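Local coordinates for protein endo-1,4-beta-mannanase (Eisenia fetida, PDB 5Y6T) that probably hydrolyses internal beta-1,4-mannosidic linkages of mannan polysaccharides, as a cold-adapted endo-mannanase of glycoside hydrolase family 5, at residues A158-G170 against I215-W229. Sequence-based numbering, arbitrary orientation.
Sequences ALGGWEVMNEPEG and IKRADPKVIVTLGSW
Trp162 pairs in parallel with Val224 in strands 159-163 and 223-228, whose directions diverge by 49°: Trp162 N donates to Ile223 O (3.1 Å) and Thr225 N to Trp162 O. Where the chain turns a corner at Val164, water 4 bridges Val164 N and Thr225 O, and direct pairing resumes at Glu167 N, which donates to Gly227 O (2.7 Å). On the helix side of the sheet, Trp162 presents the CD1 corner of its indole to Ile215 CG2 and Val222 CG2, while its NE1 donates to water 3, which sits at the ring edge in the indole plane and in turn donates to Asp219 OD2. Glu163 points to the other face. Its chain is extended, with CG anti to the backbone N (chi1 180°), and runs past Leu226 CA until OE2 takes the Gly227 N-H from above the carboxylate plane (2.9 Å); the same oxygen forms a salt bridge with Arg67. Farther along, Pro168 CG and Leu226 CD1 meet tip to tip at 3.8 Å. Glu169 bends at chi2 (83°), turning its carboxylate toward the end of strand 223-228, where OE2 accepts from Ser228 OG (2.6 Å) on the syn side, tilted out of the carboxylate plane, and OE1 is met from above that plane by Trp229 N (2.9 Å). Its CB lies 3.4 Å from Trp229 CE3. An alanine at Glu169 would remove both acceptors and is likely to leave Trp229 N and the Ser228 hydroxyl without these mates, freeing the strand end to shift. Glu167 lays its CG and carboxylate against Trp229 CB, and OE2 bonds His266 and a bound Tris molecule. The arrangement joins two neighbouring parallel strands of a TIM barrel, with the Asn166-Glu167 pair at the C-terminal end, consistent with the family 5 Asn-Glu active-site motif.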
loop_
_atom_site.group_PDB
_atom_site.type_symbol
_atom_site.label_atom_id
_atom_site.label_comp_id
_atom_site.label_asym_id
_atom_site.label_seq_id
_atom_site.Cartn_x
_atom_site.Cartn_y
_atom_site.Cartn_z
ATOM N N ALA A 158 -10.224 11.194 -6.538
ATOM C CA ALA A 158 -9.881 9.772 -6.742
ATOM C C ALA A 158 -8.647 9.333 -5.977
ATOM O O ALA A 158 -8.223 8.159 -6.158
ATOM C CB ALA A 158 -9.672 9.470 -8.211
ATOM N N LEU A 159 -8.009 10.223 -5.207
ATOM C CA LEU A 159 -6.833 9.807 -4.418
ATOM C C LEU A 159 -7.374 9.123 -3.172
ATOM O O LEU A 159 -7.845 9.788 -2.248
ATOM C CB LEU A 159 -5.981 10.981 -4.056
ATOM C CG LEU A 159 -4.677 10.865 -3.266
ATOM C CD1 LEU A 159 -4.048 9.494 -3.396
ATOM C CD2 LEU A 159 -3.700 11.986 -3.638
ATOM N N GLY A 160 -7.318 7.824 -3.138
ATOM C CA GLY A 160 -7.822 7.104 -1.981
ATOM C C GLY A 160 -6.906 7.165 -0.791
ATOM O O GLY A 160 -7.392 7.323 0.358
ATOM N N GLY A 161 -5.610 7.018 -1.049
ATOM C CA GLY A 161 -4.630 7.102 -0.024
ATOM C C GLY A 161 -3.198 6.910 -0.470
ATOM O O GLY A 161 -2.943 6.553 -1.621
ATOM N N TRP A 162 -2.302 7.234 0.418
ATOM C CA TRP A 162 -0.857 7.051 0.230
ATOM C C TRP A 162 -0.400 5.877 1.092
ATOM O O TRP A 162 -0.994 5.572 2.123
ATOM C CB TRP A 162 -0.094 8.288 0.675
ATOM C CG TRP A 162 -0.318 9.525 -0.145
ATOM C CD1 TRP A 162 -1.284 10.462 0.075
ATOM C CD2 TRP A 162 0.342 9.899 -1.350
ATOM N NE1 TRP A 162 -1.256 11.429 -0.858
ATOM C CE2 TRP A 162 -0.229 11.147 -1.753
ATOM C CE3 TRP A 162 1.425 9.368 -2.080
ATOM C CZ2 TRP A 162 0.138 11.791 -2.952
ATOM C CZ3 TRP A 162 1.828 10.039 -3.217
ATOM C CH2 TRP A 162 1.226 11.268 -3.613
ATOM N N GLU A 163 0.751 5.306 0.726
ATOM C CA GLU A 163 1.381 4.214 1.418
ATOM C C GLU A 163 2.870 4.420 1.364
ATOM O O GLU A 163 3.442 4.586 0.304
ATOM C CB GLU A 163 1.037 2.843 0.788
ATOM C CG GLU A 163 1.658 1.665 1.448
ATOM C CD GLU A 163 1.206 0.334 0.899
ATOM O OE1 GLU A 163 0.132 0.274 0.242
ATOM O OE2 GLU A 163 1.910 -0.646 1.112
ATOM N N VAL A 164 3.515 4.513 2.531
ATOM C CA VAL A 164 4.917 4.821 2.492
ATOM C C VAL A 164 5.763 3.754 1.848
ATOM O O VAL A 164 6.692 4.103 1.144
ATOM C CB VAL A 164 5.476 5.274 3.896
ATOM C CG1 VAL A 164 7.001 5.403 3.887
ATOM C CG2 VAL A 164 4.810 6.597 4.280
ATOM N N MET A 165 5.556 2.514 2.269
ATOM C CA MET A 165 6.428 1.425 1.871
ATOM C C MET A 165 5.739 0.102 1.709
ATOM O O MET A 165 5.066 -0.369 2.622
ATOM C CB MET A 165 7.582 1.292 2.837
ATOM C CG MET A 165 8.590 0.260 2.365
ATOM S SD MET A 165 9.897 -0.077 3.563
ATOM C CE MET A 165 10.810 1.482 3.618
ATOM N N ASN A 166 5.877 -0.513 0.537
ATOM C CA ASN A 166 5.450 -1.886 0.374
ATOM C C ASN A 166 6.318 -2.869 1.140
ATOM O O ASN A 166 7.510 -2.867 0.929
ATOM C CB ASN A 166 5.515 -2.251 -1.088
ATOM C CG ASN A 166 5.167 -3.703 -1.311
ATOM O OD1 ASN A 166 4.025 -4.104 -1.080
ATOM N ND2 ASN A 166 6.157 -4.495 -1.779
ATOM N N GLU A 167 5.713 -3.724 1.968
ATOM C CA GLU A 167 6.447 -4.838 2.632
ATOM C C GLU A 167 7.796 -4.413 3.237
ATOM O O GLU A 167 8.837 -4.909 2.866
ATOM C CB GLU A 167 6.623 -5.976 1.634
ATOM C CG GLU A 167 5.269 -6.519 1.177
ATOM C CD GLU A 167 5.329 -7.766 0.309
ATOM O OE1 GLU A 167 6.480 -8.177 -0.088
ATOM O OE2 GLU A 167 4.246 -8.339 0.067
ATOM N N PRO A 168 7.789 -3.582 4.281
ATOM C CA PRO A 168 9.026 -3.249 4.971
ATOM C C PRO A 168 9.748 -4.450 5.475
ATOM O O PRO A 168 10.962 -4.404 5.666
ATOM C CB PRO A 168 8.561 -2.386 6.139
ATOM C CG PRO A 168 7.217 -1.850 5.735
ATOM C CD PRO A 168 6.609 -2.927 4.901
ATOM N N GLU A 169 9.017 -5.527 5.733
ATOM C CA GLU A 169 9.638 -6.716 6.301
ATOM C C GLU A 169 10.574 -7.394 5.354
ATOM O O GLU A 169 11.411 -8.210 5.770
ATOM C CB GLU A 169 8.569 -7.680 6.790
ATOM C CG GLU A 169 7.579 -7.033 7.711
ATOM C CD GLU A 169 6.445 -6.282 7.018
ATOM O OE1 GLU A 169 6.226 -6.526 5.793
ATOM O OE2 GLU A 169 5.787 -5.510 7.720
ATOM N N GLY A 170 10.466 -7.081 4.061
ATOM C CA GLY A 170 11.514 -7.537 3.121
ATOM C C GLY A 170 12.897 -7.050 3.413
ATOM O O GLY A 170 13.862 -7.763 3.089
ATOM N N ILE A 215 2.922 13.519 5.174
ATOM C CA ILE A 215 1.742 13.432 4.289
ATOM C C ILE A 215 0.466 14.085 4.950
ATOM O O ILE A 215 -0.265 14.832 4.307
ATOM C CB ILE A 215 1.486 11.955 3.886
ATOM C CG1 ILE A 215 2.616 11.490 2.961
ATOM C CG2 ILE A 215 0.104 11.806 3.340
ATOM C CD1 ILE A 215 2.648 9.926 2.943
ATOM N N LYS A 216 0.282 13.816 6.228
ATOM C CA LYS A 216 -0.927 14.276 6.913
ATOM C C LYS A 216 -0.864 15.778 7.218
ATOM O O LYS A 216 -1.886 16.422 7.323
ATOM C CB LYS A 216 -1.128 13.402 8.151
ATOM C CG LYS A 216 -1.633 12.039 7.703
ATOM C CD LYS A 216 -2.074 11.207 8.832
ATOM C CE LYS A 216 -2.749 9.999 8.315
ATOM N NZ LYS A 216 -3.358 9.269 9.445
ATOM N N ARG A 217 0.307 16.323 7.423
ATOM C CA ARG A 217 0.433 17.796 7.473
ATOM C C ARG A 217 0.146 18.417 6.163
ATOM O O ARG A 217 -0.496 19.481 6.121
ATOM C CB ARG A 217 1.825 18.198 7.975
ATOM C CG ARG A 217 2.036 17.839 9.406
ATOM C CD ARG A 217 3.203 18.600 10.049
ATOM N NE ARG A 217 3.167 18.263 11.445
ATOM C CZ ARG A 217 3.776 17.207 11.975
ATOM N NH1 ARG A 217 4.529 16.452 11.235
ATOM N NH2 ARG A 217 3.617 16.933 13.260
ATOM N N ALA A 218 0.610 17.805 5.064
ATOM C CA ALA A 218 0.424 18.377 3.722
ATOM C C ALA A 218 -1.008 18.214 3.256
ATOM O O ALA A 218 -1.498 19.035 2.474
ATOM C CB ALA A 218 1.381 17.715 2.761
ATOM N N ASP A 219 -1.682 17.135 3.722
ATOM C CA ASP A 219 -3.052 16.806 3.326
ATOM C C ASP A 219 -3.778 16.217 4.501
ATOM O O ASP A 219 -3.761 15.033 4.734
ATOM C CB ASP A 219 -3.093 15.846 2.153
ATOM C CG ASP A 219 -4.523 15.617 1.635
ATOM O OD1 ASP A 219 -5.522 16.006 2.308
ATOM O OD2 ASP A 219 -4.664 14.976 0.593
ATOM N N PRO A 220 -4.348 17.083 5.364
ATOM C CA PRO A 220 -4.961 16.615 6.577
ATOM C C PRO A 220 -6.241 15.804 6.435
ATOM O O PRO A 220 -6.783 15.401 7.448
ATOM C CB PRO A 220 -5.289 17.956 7.351
ATOM C CG PRO A 220 -4.343 18.926 6.783
ATOM C CD PRO A 220 -4.364 18.571 5.292
ATOM N N LYS A 221 -6.718 15.518 5.234
ATOM C CA LYS A 221 -7.820 14.590 5.117
ATOM C C LYS A 221 -7.459 13.244 4.509
ATOM O O LYS A 221 -8.284 12.343 4.522
ATOM C CB LYS A 221 -9.001 15.231 4.422
ATOM C CG LYS A 221 -8.758 15.802 3.072
ATOM C CD LYS A 221 -8.392 14.734 2.044
ATOM C CE LYS A 221 -8.101 15.371 0.727
ATOM N NZ LYS A 221 -7.347 14.448 -0.185
ATOM N N VAL A 222 -6.233 13.075 4.008
ATOM C CA VAL A 222 -5.961 11.860 3.275
ATOM C C VAL A 222 -5.672 10.717 4.197
ATOM O O VAL A 222 -5.070 10.880 5.281
ATOM C CB VAL A 222 -4.841 12.033 2.223
ATOM C CG1 VAL A 222 -3.505 12.166 2.900
ATOM C CG2 VAL A 222 -4.851 10.923 1.233
ATOM N N ILE A 223 -6.064 9.529 3.793
ATOM C CA ILE A 223 -5.669 8.367 4.581
ATOM C C ILE A 223 -4.320 7.753 4.120
ATOM O O ILE A 223 -3.871 7.920 2.981
ATOM C CB ILE A 223 -6.778 7.323 4.629
ATOM C CG1 ILE A 223 -6.712 6.549 3.407
ATOM C CG2 ILE A 223 -8.144 7.934 4.840
ATOM C CD1 ILE A 223 -5.912 5.336 3.645
ATOM N N VAL A 224 -3.659 7.076 5.035
ATOM C CA VAL A 224 -2.384 6.430 4.779
ATOM C C VAL A 224 -2.523 4.968 5.225
ATOM O O VAL A 224 -3.214 4.630 6.196
ATOM C CB VAL A 224 -1.246 7.158 5.498
ATOM C CG1 VAL A 224 0.063 6.413 5.355
ATOM C CG2 VAL A 224 -1.178 8.605 4.983
ATOM N N THR A 225 -1.885 4.092 4.462
ATOM C CA THR A 225 -1.823 2.674 4.824
ATOM C C THR A 225 -0.328 2.234 4.753
ATOM O O THR A 225 0.572 3.036 4.449
ATOM C CB THR A 225 -2.804 1.831 3.970
ATOM O OG1 THR A 225 -2.826 0.453 4.465
ATOM C CG2 THR A 225 -2.507 1.913 2.433
ATOM N N LEU A 226 -0.109 0.940 5.003
ATOM C CA LEU A 226 1.207 0.318 5.024
ATOM C C LEU A 226 0.955 -1.181 4.829
ATOM O O LEU A 226 0.251 -1.816 5.608
ATOM C CB LEU A 226 1.848 0.626 6.428
ATOM C CG LEU A 226 3.296 0.144 6.617
ATOM C CD1 LEU A 226 3.565 -1.335 6.587
ATOM C CD2 LEU A 226 4.232 0.861 5.678
ATOM N N GLY A 227 1.445 -1.749 3.734
ATOM C CA GLY A 227 1.194 -3.100 3.319
ATOM C C GLY A 227 2.279 -4.042 3.843
ATOM O O GLY A 227 3.381 -4.106 3.280
ATOM N N SER A 228 1.986 -4.848 4.870
ATOM C CA SER A 228 2.961 -5.829 5.340
ATOM C C SER A 228 2.906 -7.131 4.486
ATOM O O SER A 228 1.870 -7.465 3.908
ATOM C CB SER A 228 2.795 -6.250 6.843
ATOM O OG SER A 228 3.212 -5.175 7.655
ATOM N N TRP A 229 4.020 -7.835 4.445
ATOM C CA TRP A 229 4.113 -8.996 3.580
ATOM C C TRP A 229 3.312 -10.221 4.055
ATOM O O TRP A 229 3.047 -11.121 3.274
ATOM C CB TRP A 229 5.571 -9.351 3.376
ATOM C CG TRP A 229 6.071 -10.603 4.079
ATOM C CD1 TRP A 229 6.470 -11.762 3.431
ATOM C CD2 TRP A 229 6.328 -10.811 5.486
ATOM N NE1 TRP A 229 6.949 -12.645 4.363
ATOM C CE2 TRP A 229 6.902 -12.092 5.617
ATOM C CE3 TRP A 229 6.181 -10.036 6.651
ATOM C CZ2 TRP A 229 7.256 -12.627 6.861
ATOM C CZ3 TRP A 229 6.523 -10.573 7.871
ATOM C CH2 TRP A 229 7.079 -11.866 7.975
HETATM O O HOH W 1 -8.039 11.619 -0.241
HETATM O O HOH W 2 -8.228 9.506 1.681
HETATM O O HOH W 3 -2.574 14.126 -1.139
HETATM O O HOH W 4 2.719 4.455 5.411
HETATM O O HOH W 5 3.989 -11.025 0.577
#